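Local coordinates for ADP-dependent L-serine kinase SerK (Thermococcus kodakarensis KOD1, PDB 5X0E), which phosphorylates free L-serine to O-phospho-L-serine with ADP as the phosphate donor and magnesium as cofactor, the first step from serine to cysteine, at residues K27-L32 and E210-G215; Y100-A105 and T222-L227; F141-E146 and I194-I199. The protein carries 1 engineered substitution. All blocks are in the same frame, centred on the assembly; numbering follows the deposited sequence.

Contact 1: K27-L32 and E210-G215; sequences KPHAQL and ELVKRG. Engineered in segment 27-32: Ala30 (natural residue Glu).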
loop_
_atom_site.group_PDB
_atom_site.type_symbol
_atom_site.label_atom_id
_atom_site.label_comp_id
_atom_site.label_asym_id
_atom_site.label_seq_id
_atom_site.Cartn_x
_atom_site.Cartn_y
_atom_site.Cartn_z
ATOM N N LYS A 27 3.441 10.126 -11.151
ATOM C CA LYS A 27 2.057 10.394 -10.762
ATOM C C LYS A 27 1.591 9.349 -9.735
ATOM O O LYS A 27 1.589 8.151 -10.032
ATOM C CB LYS A 27 1.180 10.352 -12.018
ATOM C CG LYS A 27 -0.124 11.091 -11.885
ATOM C CD LYS A 27 -0.784 11.330 -13.234
ATOM C CE LYS A 27 -1.910 12.337 -13.078
ATOM N NZ LYS A 27 -2.733 12.413 -14.312
ATOM N N PRO A 28 1.200 9.791 -8.517
ATOM C CA PRO A 28 0.730 8.819 -7.530
ATOM C C PRO A 28 -0.680 8.336 -7.876
ATOM O O PRO A 28 -1.437 9.064 -8.516
ATOM C CB PRO A 28 0.748 9.621 -6.233
ATOM C CG PRO A 28 0.443 11.006 -6.665
ATOM C CD PRO A 28 1.128 11.170 -7.994
ATOM N N HIS A 29 -0.976 7.078 -7.587
ATOM C CA HIS A 29 -2.348 6.565 -7.539
ATOM C C HIS A 29 -2.927 6.265 -6.147
ATOM O O HIS A 29 -4.072 5.838 -6.050
ATOM C CB HIS A 29 -2.474 5.362 -8.491
ATOM C CG HIS A 29 -1.879 4.080 -7.989
ATOM N ND1 HIS A 29 -0.626 3.653 -8.363
ATOM C CD2 HIS A 29 -2.397 3.095 -7.214
ATOM C CE1 HIS A 29 -0.381 2.474 -7.816
ATOM N NE2 HIS A 29 -1.436 2.117 -7.104
ATOM N N ALA A 30 -2.175 6.541 -5.081
ATOM C CA ALA A 30 -2.565 6.153 -3.717
ATOM C C ALA A 30 -2.070 7.151 -2.680
ATOM O O ALA A 30 -1.082 7.870 -2.898
ATOM C CB ALA A 30 -2.043 4.759 -3.385
ATOM N N GLN A 31 -2.765 7.171 -1.551
ATOM C CA GLN A 31 -2.348 7.897 -0.359
ATOM C C GLN A 31 -1.189 7.213 0.385
ATOM O O GLN A 31 -0.793 6.089 0.049
ATOM C CB GLN A 31 -3.543 8.038 0.577
ATOM C CG GLN A 31 -4.599 9.002 0.063
ATOM C CD GLN A 31 -5.850 8.980 0.899
ATOM O OE1 GLN A 31 -6.267 7.934 1.387
ATOM N NE2 GLN A 31 -6.463 10.136 1.062
ATOM N N LEU A 32 -0.686 7.894 1.419
ATOM C CA LEU A 32 0.453 7.437 2.239
ATOM C C LEU A 32 0.064 6.997 3.643
ATOM O O LEU A 32 -0.933 7.451 4.179
ATOM C CB LEU A 32 1.481 8.577 2.372
ATOM C CG LEU A 32 1.901 9.265 1.064
ATOM C CD1 LEU A 32 3.001 10.283 1.329
ATOM C CD2 LEU A 32 2.342 8.248 0.020
ATOM N N GLU A 210 -7.537 4.307 -15.174
ATOM C CA GLU A 210 -8.762 5.124 -15.233
ATOM C C GLU A 210 -8.801 6.161 -14.100
ATOM O O GLU A 210 -9.036 7.344 -14.347
ATOM C CB GLU A 210 -10.003 4.210 -15.176
ATOM C CG GLU A 210 -11.339 4.872 -15.493
ATOM N N LEU A 211 -8.524 5.714 -12.870
ATOM C CA LEU A 211 -8.590 6.568 -11.683
ATOM C C LEU A 211 -7.499 7.638 -11.688
ATOM O O LEU A 211 -7.742 8.800 -11.342
ATOM C CB LEU A 211 -8.504 5.704 -10.414
ATOM C CG LEU A 211 -8.741 6.390 -9.062
ATOM C CD1 LEU A 211 -9.784 5.662 -8.231
ATOM C CD2 LEU A 211 -7.458 6.534 -8.265
ATOM N N VAL A 212 -6.302 7.245 -12.104
ATOM C CA VAL A 212 -5.175 8.180 -12.214
ATOM C C VAL A 212 -5.425 9.229 -13.304
ATOM O O VAL A 212 -5.092 10.397 -13.105
ATOM C CB VAL A 212 -3.847 7.429 -12.478
ATOM C CG1 VAL A 212 -2.702 8.389 -12.755
ATOM C CG2 VAL A 212 -3.510 6.551 -11.289
ATOM N N LYS A 213 -6.022 8.820 -14.427
ATOM C CA LYS A 213 -6.364 9.747 -15.527
ATOM C C LYS A 213 -7.363 10.836 -15.089
ATOM O O LYS A 213 -7.287 11.968 -15.558
ATOM C CB LYS A 213 -6.909 8.987 -16.747
ATOM C CG LYS A 213 -5.916 8.050 -17.456
ATOM C CD LYS A 213 -4.776 8.747 -18.176
ATOM C CE LYS A 213 -5.222 9.434 -19.454
ATOM N NZ LYS A 213 -4.217 10.455 -19.839
ATOM N N ARG A 214 -8.269 10.499 -14.167
ATOM C CA ARG A 214 -9.154 11.486 -13.525
ATOM C C ARG A 214 -8.488 12.350 -12.436
ATOM O O ARG A 214 -9.149 13.219 -11.864
ATOM C CB ARG A 214 -10.378 10.793 -12.917
ATOM C CG ARG A 214 -11.287 10.098 -13.915
ATOM C CD ARG A 214 -12.357 9.290 -13.191
ATOM N N GLY A 215 -7.206 12.129 -12.145
ATOM C CA GLY A 215 -6.494 12.870 -11.087
ATOM C C GLY A 215 -6.893 12.514 -9.657
ATOM O O GLY A 215 -6.757 13.329 -8.755
#

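Contact 2: Y100-A105 and T222-L227; sequences YTWYPA and TTRHVL. With SEP (phosphoserine), chain C.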
loop_
_atom_site.group_PDB
_atom_site.type_symbol
_atom_site.label_atom_id
_atom_site.label_comp_id
_atom_site.label_asym_id
_atom_site.label_seq_id
_atom_site.Cartn_x
_atom_site.Cartn_y
_atom_site.Cartn_z
ATOM N N TYR A 100 -2.939 -7.378 -7.120
ATOM C CA TYR A 100 -3.785 -7.831 -6.015
ATOM C C TYR A 100 -3.884 -6.615 -5.084
ATOM O O TYR A 100 -3.811 -5.493 -5.571
ATOM C CB TYR A 100 -3.168 -9.069 -5.360
ATOM C CG TYR A 100 -2.991 -10.184 -6.360
ATOM C CD1 TYR A 100 -4.007 -11.105 -6.600
ATOM C CD2 TYR A 100 -1.825 -10.276 -7.111
ATOM C CE1 TYR A 100 -3.849 -12.114 -7.542
ATOM C CE2 TYR A 100 -1.655 -11.277 -8.059
ATOM C CZ TYR A 100 -2.663 -12.190 -8.276
ATOM O OH TYR A 100 -2.460 -13.174 -9.223
ATOM N N THR A 101 -4.002 -6.820 -3.773
ATOM C CA THR A 101 -4.109 -5.717 -2.824
ATOM C C THR A 101 -3.304 -6.017 -1.555
ATOM O O THR A 101 -2.687 -7.080 -1.429
ATOM C CB THR A 101 -5.600 -5.411 -2.534
ATOM O OG1 THR A 101 -5.726 -4.141 -1.887
ATOM C CG2 THR A 101 -6.250 -6.489 -1.659
ATOM N N TRP A 102 -3.255 -5.029 -0.668
ATOM C CA TRP A 102 -2.698 -5.179 0.674
ATOM C C TRP A 102 -3.840 -4.984 1.643
ATOM O O TRP A 102 -4.637 -4.040 1.477
ATOM C CB TRP A 102 -1.639 -4.115 0.971
ATOM C CG TRP A 102 -0.404 -4.201 0.137
ATOM C CD1 TRP A 102 -0.149 -3.538 -1.024
ATOM C CD2 TRP A 102 0.759 -4.993 0.409
ATOM N NE1 TRP A 102 1.086 -3.874 -1.496
ATOM C CE2 TRP A 102 1.677 -4.754 -0.634
ATOM C CE3 TRP A 102 1.118 -5.871 1.439
ATOM C CZ2 TRP A 102 2.935 -5.376 -0.693
ATOM C CZ3 TRP A 102 2.388 -6.483 1.390
ATOM C CH2 TRP A 102 3.268 -6.235 0.321
ATOM N N TYR A 103 -3.909 -5.857 2.649
ATOM C CA TYR A 103 -4.931 -5.814 3.691
ATOM C C TYR A 103 -4.359 -5.148 4.957
ATOM O O TYR A 103 -3.404 -5.665 5.545
ATOM C CB TYR A 103 -5.417 -7.232 4.022
ATOM C CG TYR A 103 -5.845 -8.017 2.804
ATOM C CD1 TYR A 103 -7.034 -7.735 2.154
ATOM C CD2 TYR A 103 -5.032 -9.008 2.277
ATOM C CE1 TYR A 103 -7.422 -8.449 1.025
ATOM C CE2 TYR A 103 -5.397 -9.718 1.148
ATOM C CZ TYR A 103 -6.587 -9.444 0.526
ATOM O OH TYR A 103 -6.943 -10.156 -0.582
ATOM N N PRO A 104 -4.943 -4.005 5.376
ATOM C CA PRO A 104 -4.607 -3.394 6.656
ATOM C C PRO A 104 -4.923 -4.338 7.800
ATOM O O PRO A 104 -5.948 -5.028 7.755
ATOM C CB PRO A 104 -5.540 -2.173 6.738
ATOM C CG PRO A 104 -6.052 -1.959 5.369
ATOM C CD PRO A 104 -6.001 -3.265 4.665
ATOM N N ALA A 105 -4.049 -4.375 8.803
ATOM C CA ALA A 105 -4.245 -5.219 9.981
ATOM C C ALA A 105 -3.673 -4.504 11.195
ATOM O O ALA A 105 -2.838 -3.587 11.056
ATOM C CB ALA A 105 -3.577 -6.568 9.800
ATOM N N THR A 222 -3.516 0.211 -1.840
ATOM C CA THR A 222 -4.669 -0.386 -2.519
ATOM C C THR A 222 -4.237 -1.415 -3.567
ATOM O O THR A 222 -4.901 -2.439 -3.725
ATOM C CB THR A 222 -5.585 0.689 -3.146
ATOM O OG1 THR A 222 -6.239 1.432 -2.106
ATOM C CG2 THR A 222 -6.641 0.062 -4.069
ATOM N N THR A 223 -3.136 -1.147 -4.260
ATOM C CA THR A 223 -2.585 -2.080 -5.229
ATOM C C THR A 223 -1.365 -2.813 -4.670
ATOM O O THR A 223 -0.523 -2.210 -4.015
ATOM C CB THR A 223 -2.121 -1.361 -6.509
ATOM O OG1 THR A 223 -1.121 -0.393 -6.183
ATOM C CG2 THR A 223 -3.305 -0.676 -7.254
ATOM N N ARG A 224 -1.281 -4.106 -4.961
ATOM C CA ARG A 224 -0.097 -4.913 -4.731
ATOM C C ARG A 224 0.243 -5.525 -6.083
ATOM O O ARG A 224 -0.326 -6.547 -6.488
ATOM C CB ARG A 224 -0.359 -6.013 -3.702
ATOM C CG ARG A 224 0.844 -6.921 -3.436
ATOM C CD ARG A 224 0.620 -7.757 -2.187
ATOM N NE ARG A 224 -0.387 -8.797 -2.387
ATOM C CZ ARG A 224 -0.176 -9.972 -2.988
ATOM N NH1 ARG A 224 1.000 -10.274 -3.508
ATOM N NH2 ARG A 224 -1.171 -10.858 -3.093
ATOM N N HIS A 225 1.161 -4.881 -6.777
ATOM C CA HIS A 225 1.579 -5.310 -8.086
ATOM C C HIS A 225 2.634 -6.379 -7.973
ATOM O O HIS A 225 3.548 -6.259 -7.175
ATOM C CB HIS A 225 2.145 -4.136 -8.856
ATOM C CG HIS A 225 1.115 -3.117 -9.230
ATOM N ND1 HIS A 225 0.836 -2.023 -8.447
ATOM C CD2 HIS A 225 0.310 -3.024 -10.314
ATOM C CE1 HIS A 225 -0.086 -1.284 -9.043
ATOM N NE2 HIS A 225 -0.443 -1.885 -10.165
ATOM N N VAL A 226 2.535 -7.395 -8.817
ATOM C CA VAL A 226 3.502 -8.481 -8.781
ATOM C C VAL A 226 3.955 -8.808 -10.197
ATOM O O VAL A 226 3.162 -8.910 -11.133
ATOM C CB VAL A 226 2.999 -9.735 -8.018
ATOM C CG1 VAL A 226 2.822 -9.439 -6.533
ATOM C CG2 VAL A 226 1.714 -10.275 -8.606
ATOM N N LEU A 227 5.271 -8.915 -10.327
ATOM C CA LEU A 227 5.942 -9.183 -11.583
ATOM C C LEU A 227 6.395 -10.632 -11.510
ATOM O O LEU A 227 6.236 -11.252 -10.467
ATOM C CB LEU A 227 7.144 -8.255 -11.715
ATOM C CG LEU A 227 6.924 -6.770 -11.406
ATOM C CD1 LEU A 227 8.209 -5.987 -11.652
ATOM C CD2 LEU A 227 5.769 -6.209 -12.214
HETATM N N SEP C . 1.323 0.116 -5.136
HETATM C CA SEP C . 2.227 -0.613 -4.199
HETATM C CB SEP C . 1.725 -0.491 -2.766
HETATM O OG SEP C . 1.718 0.887 -2.405
HETATM C C SEP C . 2.377 -2.039 -4.644
HETATM O O SEP C . 2.761 -2.917 -3.863
HETATM O OXT SEP C . 2.124 -2.352 -5.814
HETATM P P SEP C . 3.098 1.672 -2.092
HETATM O O1P SEP C . 4.056 0.582 -1.677
HETATM O O2P SEP C . 2.651 2.649 -1.023
HETATM O O3P SEP C . 3.431 2.348 -3.397
HETATM O O HOH W 1 -4.025 -9.617 -2.102
#

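Contact 3: F141-E146 and I194-I199; sequences FALVGE and IDYVFI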
loop_
_atom_site.group_PDB
_atom_site.type_symbol
_atom_site.label_atom_id
_atom_site.label_comp_id
_atom_site.label_asym_id
_atom_site.label_seq_id
_atom_site.Cartn_x
_atom_site.Cartn_y
_atom_site.Cartn_z
ATOM N N PHE A 141 -14.813 -2.318 3.478
ATOM C CA PHE A 141 -13.934 -3.294 4.103
ATOM C C PHE A 141 -14.762 -4.243 4.935
ATOM O O PHE A 141 -15.803 -3.858 5.456
ATOM C CB PHE A 141 -12.951 -2.648 5.112
ATOM C CG PHE A 141 -11.737 -1.998 4.507
ATOM C CD1 PHE A 141 -10.735 -2.765 3.922
ATOM C CD2 PHE A 141 -11.547 -0.620 4.606
ATOM C CE1 PHE A 141 -9.593 -2.160 3.398
ATOM C CE2 PHE A 141 -10.414 -0.018 4.081
ATOM C CZ PHE A 141 -9.428 -0.791 3.484
ATOM N N ALA A 142 -14.252 -5.450 5.108
ATOM C CA ALA A 142 -14.666 -6.350 6.190
ATOM C C ALA A 142 -13.592 -6.294 7.273
ATOM O O ALA A 142 -12.406 -6.474 6.978
ATOM C CB ALA A 142 -14.828 -7.778 5.679
ATOM N N LEU A 143 -14.008 -6.037 8.511
ATOM C CA LEU A 143 -13.130 -6.065 9.685
ATOM C C LEU A 143 -13.315 -7.421 10.355
ATOM O O LEU A 143 -14.352 -7.675 10.965
ATOM C CB LEU A 143 -13.493 -4.922 10.646
ATOM C CG LEU A 143 -12.784 -4.866 12.000
ATOM C CD1 LEU A 143 -11.269 -4.905 11.811
ATOM C CD2 LEU A 143 -13.224 -3.641 12.787
ATOM N N VAL A 144 -12.320 -8.299 10.224
ATOM C CA VAL A 144 -12.485 -9.694 10.614
ATOM C C VAL A 144 -11.371 -10.208 11.529
ATOM O O VAL A 144 -10.189 -9.917 11.346
ATOM C CB VAL A 144 -12.660 -10.616 9.373
ATOM C CG1 VAL A 144 -13.926 -10.245 8.631
ATOM C CG2 VAL A 144 -11.479 -10.552 8.424
ATOM N N GLY A 145 -11.787 -10.954 12.539
ATOM C CA GLY A 145 -10.880 -11.663 13.439
ATOM C C GLY A 145 -11.737 -12.619 14.239
ATOM O O GLY A 145 -12.471 -13.403 13.661
ATOM N N GLU A 146 -11.670 -12.525 15.558
ATOM C CA GLU A 146 -12.599 -13.243 16.427
ATOM C C GLU A 146 -14.046 -12.924 16.027
ATOM O O GLU A 146 -14.863 -13.822 15.854
ATOM C CB GLU A 146 -12.341 -12.839 17.875
ATOM C CG GLU A 146 -13.229 -13.495 18.918
ATOM C CD GLU A 146 -12.903 -12.979 20.303
ATOM O OE1 GLU A 146 -11.766 -13.216 20.762
ATOM O OE2 GLU A 146 -13.767 -12.318 20.924
ATOM N N ILE A 194 -1.251 -10.500 15.345
ATOM C CA ILE A 194 -2.242 -9.437 15.112
ATOM C C ILE A 194 -3.581 -9.891 15.667
ATOM O O ILE A 194 -3.771 -11.066 15.915
ATOM C CB ILE A 194 -2.419 -9.076 13.620
ATOM C CG1 ILE A 194 -2.714 -10.323 12.773
ATOM C CG2 ILE A 194 -1.205 -8.324 13.086
ATOM C CD1 ILE A 194 -3.270 -9.997 11.404
ATOM N N ASP A 195 -4.507 -8.951 15.818
ATOM C CA ASP A 195 -5.867 -9.237 16.281
ATOM C C ASP A 195 -6.904 -9.192 15.134
ATOM O O ASP A 195 -7.776 -10.057 15.047
ATOM C CB ASP A 195 -6.238 -8.250 17.392
ATOM C CG ASP A 195 -5.267 -8.308 18.562
ATOM O OD1 ASP A 195 -4.992 -9.428 19.029
ATOM O OD2 ASP A 195 -4.760 -7.250 18.998
ATOM N N TYR A 196 -6.804 -8.191 14.261
ATOM C CA TYR A 196 -7.803 -7.979 13.193
ATOM C C TYR A 196 -7.160 -7.611 11.862
ATOM O O TYR A 196 -6.083 -7.031 11.835
ATOM C CB TYR A 196 -8.808 -6.901 13.636
ATOM C CG TYR A 196 -9.883 -7.483 14.511
ATOM C CD1 TYR A 196 -9.697 -7.619 15.894
ATOM C CD2 TYR A 196 -11.072 -7.945 13.958
ATOM C CE1 TYR A 196 -10.677 -8.194 16.696
ATOM C CE2 TYR A 196 -12.046 -8.529 14.748
ATOM C CZ TYR A 196 -11.842 -8.648 16.113
ATOM O OH TYR A 196 -12.803 -9.234 16.887
ATOM N N VAL A 197 -7.844 -7.966 10.772
ATOM C CA VAL A 197 -7.427 -7.635 9.406
ATOM C C VAL A 197 -8.648 -7.057 8.691
ATOM O O VAL A 197 -9.785 -7.448 8.979
ATOM C CB VAL A 197 -6.819 -8.853 8.662
ATOM C CG1 VAL A 197 -7.801 -10.013 8.517
ATOM C CG2 VAL A 197 -6.279 -8.457 7.290
ATOM N N PHE A 198 -8.401 -6.093 7.803
ATOM C CA PHE A 198 -9.433 -5.499 6.957
ATOM C C PHE A 198 -9.361 -6.087 5.552
ATOM O O PHE A 198 -8.360 -5.914 4.855
ATOM C CB PHE A 198 -9.264 -3.990 6.854
ATOM C CG PHE A 198 -9.538 -3.249 8.128
ATOM C CD1 PHE A 198 -8.595 -3.202 9.128
ATOM C CD2 PHE A 198 -10.736 -2.559 8.302
ATOM C CE1 PHE A 198 -8.831 -2.497 10.298
ATOM C CE2 PHE A 198 -10.976 -1.847 9.466
ATOM C CZ PHE A 198 -10.021 -1.825 10.469
ATOM N N ILE A 199 -10.425 -6.763 5.138
ATOM C CA ILE A 199 -10.503 -7.367 3.802
ATOM C C ILE A 199 -11.194 -6.436 2.812
ATOM O O ILE A 199 -12.219 -5.831 3.125
ATOM C CB ILE A 199 -11.271 -8.701 3.828
ATOM C CG1 ILE A 199 -10.728 -9.630 4.936
ATOM C CG2 ILE A 199 -11.253 -9.368 2.450
ATOM C CD1 ILE A 199 -9.249 -9.940 4.883
HETATM O O HOH W 2 -9.393 -11.355 16.835
#

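Contact 1: K27-L32 and E210-G215
Lys27 lies along Val212, and the two side chains run alongside in opposing directions. Lys27 leaves the end of strand 26-27 with CB directed at helix 205-213. Its CG stands anti to the backbone N (chi1 -158°), and the chain is extended from there on. CG meets Val212 CG1. CD comes closer to the same methyl, with Lys27 CD 3.5 Å from Val212 CG1. CE passes from the methyl toward the carbonyl of Val212. At the tip, NZ makes a weak hydrogen bond to that carbonyl, Lys27 NZ to Val212 O 3.3 Å. Val212 O also accepts the backbone bond from Gly215 N at 2.9 Å. That bond is part of the Schellman motif that closes the helix, where Gly215 is the first residue to leave helical angles, with a positive phi. Lys27 NZ also forms a salt bridge with Glu62, which forms another with Lys213.

The other branch of Val212 faces His29. Val212 CG2 sits 3.2 Å from His29 CB, a tight contact. The CG of His29 lies between its backbone N and carbonyl carbon (chi1 76°), and the ring leads away from the helix. There NE2 is hydrogen-bonded to Thr223 OG1, and ND1 makes a weak bond to Ile67 O. Leu211 CD2 adds a looser contact to His29 O at 4.1 Å. Val212 also packs on Leu66. Next to His29 is Ala30, an engineered residue where the natural one is Glu. The arrangement is a helix C-terminus packed against the loop that holds the inferred active-site position, on the ParB-like N-terminal domain.

Contact 2: Y100-A105 and T222-L227
Tyr100 and Arg224 form an antiparallel hydrogen-bonded pair. It joins strand 98-107 to strand 224-226 at the edge of the phosphoserine site. Tyr100 N donates to Arg224 O at 2.8 Å and nearly straight, 172°. Arg224 N returns a bond to Tyr100 O. The side chains share one face of the sheet. Tyr100 CB lies over one face of the Arg224 guanidinium, and the tyrosine ring is turned only slightly from the guanidinium plane. In one of its two conformers, Val226 brings CG2 to the edge of the Tyr100 ring near CE2.

At Thr101 the hydroxyl is anti to the backbone N (chi1 -165°). It gives a short bond to Thr222 O, 2.6 Å from Thr101 OG1. Arg224 NE donates to Thr101 O at 3.0 Å, and that oxygen lies close to the guanidinium plane. Water 1 links Thr101 N to Arg224 NH2. These bonds hold the guanidinium from its edge.

Trp102 follows, with Arg224 crossing one face of its ring. Arg224 CD sits over the six-membered ring, 3.6 Å from its centroid, as a CH-pi contact. The guanidinium itself stands farther off, at most weakly attracted. The aliphatic part of the arginine thus covers one face of the indole, while the indole edge meets the ligand. Tyr103 OH receives a weak bond from water 1.

Across the site, His225 ND1 and His225 N both donate to the phosphoserine OXT. Thr223 OG1 accepts from the ligand N at 2.7 Å. The second carboxylate oxygen is met by the indole, with Trp102 NE1 3.1 Å from phosphoserine O at 166°.

Contact 3: F141-E146 and I194-I199
Four backbone hydrogen bonds join strands 141-144 and 196-199 in antiparallel register. Ala142 and Ile199 bond each other twice, with Ile199 N 2.7 Å from Ala142 O. Val144 and Val197 do the same. Their straighter bond runs from Val144 N to Val197 O, 2.9 Å at 175°. Water 2 accepts from Glu146 N and donates to Asp195 O.

Ala142, Val144, Val197 and Ile199 share one face. There Val144 CG2 reaches both Val197 CG1 and Ile199 CG1, each at 3.7 Å. Helix 182-190 packs on this side.

Leu143 and Phe198 form the non-hydrogen-bonded pair on the other face. With its CG anti to the backbone N (chi1 174°), Leu143 brings CD1 over the Phe198 ring, 3.8 Å from its centroid and offset toward the rim. The same methyl touches Tyr196 CB. Phe198 turns its edge to the face of Phe141 in a T-shaped stack, with centroids 5.5 Å apart and planes at 74°. The Tyr196 ring meets the backbone obliquely, with CE2 at Gly145 N. Its OH bonds to Lys147 N.

Asp195 and Tyr196 form a classic beta bulge opposite Phe106. This is a core strand pair of the antiparallel sheet in the SerK C-terminal domain, with helices on both faces.

Contacts 1 and 2 meet at the ligand. The bond between them runs from His29 NE2 to Thr223 OG1 at 2.7 Å. His29 CE1 also packs on His225 CE1 at 4.0 Å. His29 touches phosphoserine and backs Thr223, while contact 2 supplies direct hydrogen bonds to the ligand. Contact 3 lies away from the site: the side chain of Phe141 is about 13 Å from the bound phosphoserine. It joins contact 2 through the shared sheet, where Pro104 O lies 2.7 Å from Phe198 N, a probable hydrogen bond. Contacts 1 and 3 do not touch. Their centres are about 26 Å apart and their nearest atoms about 9 Å.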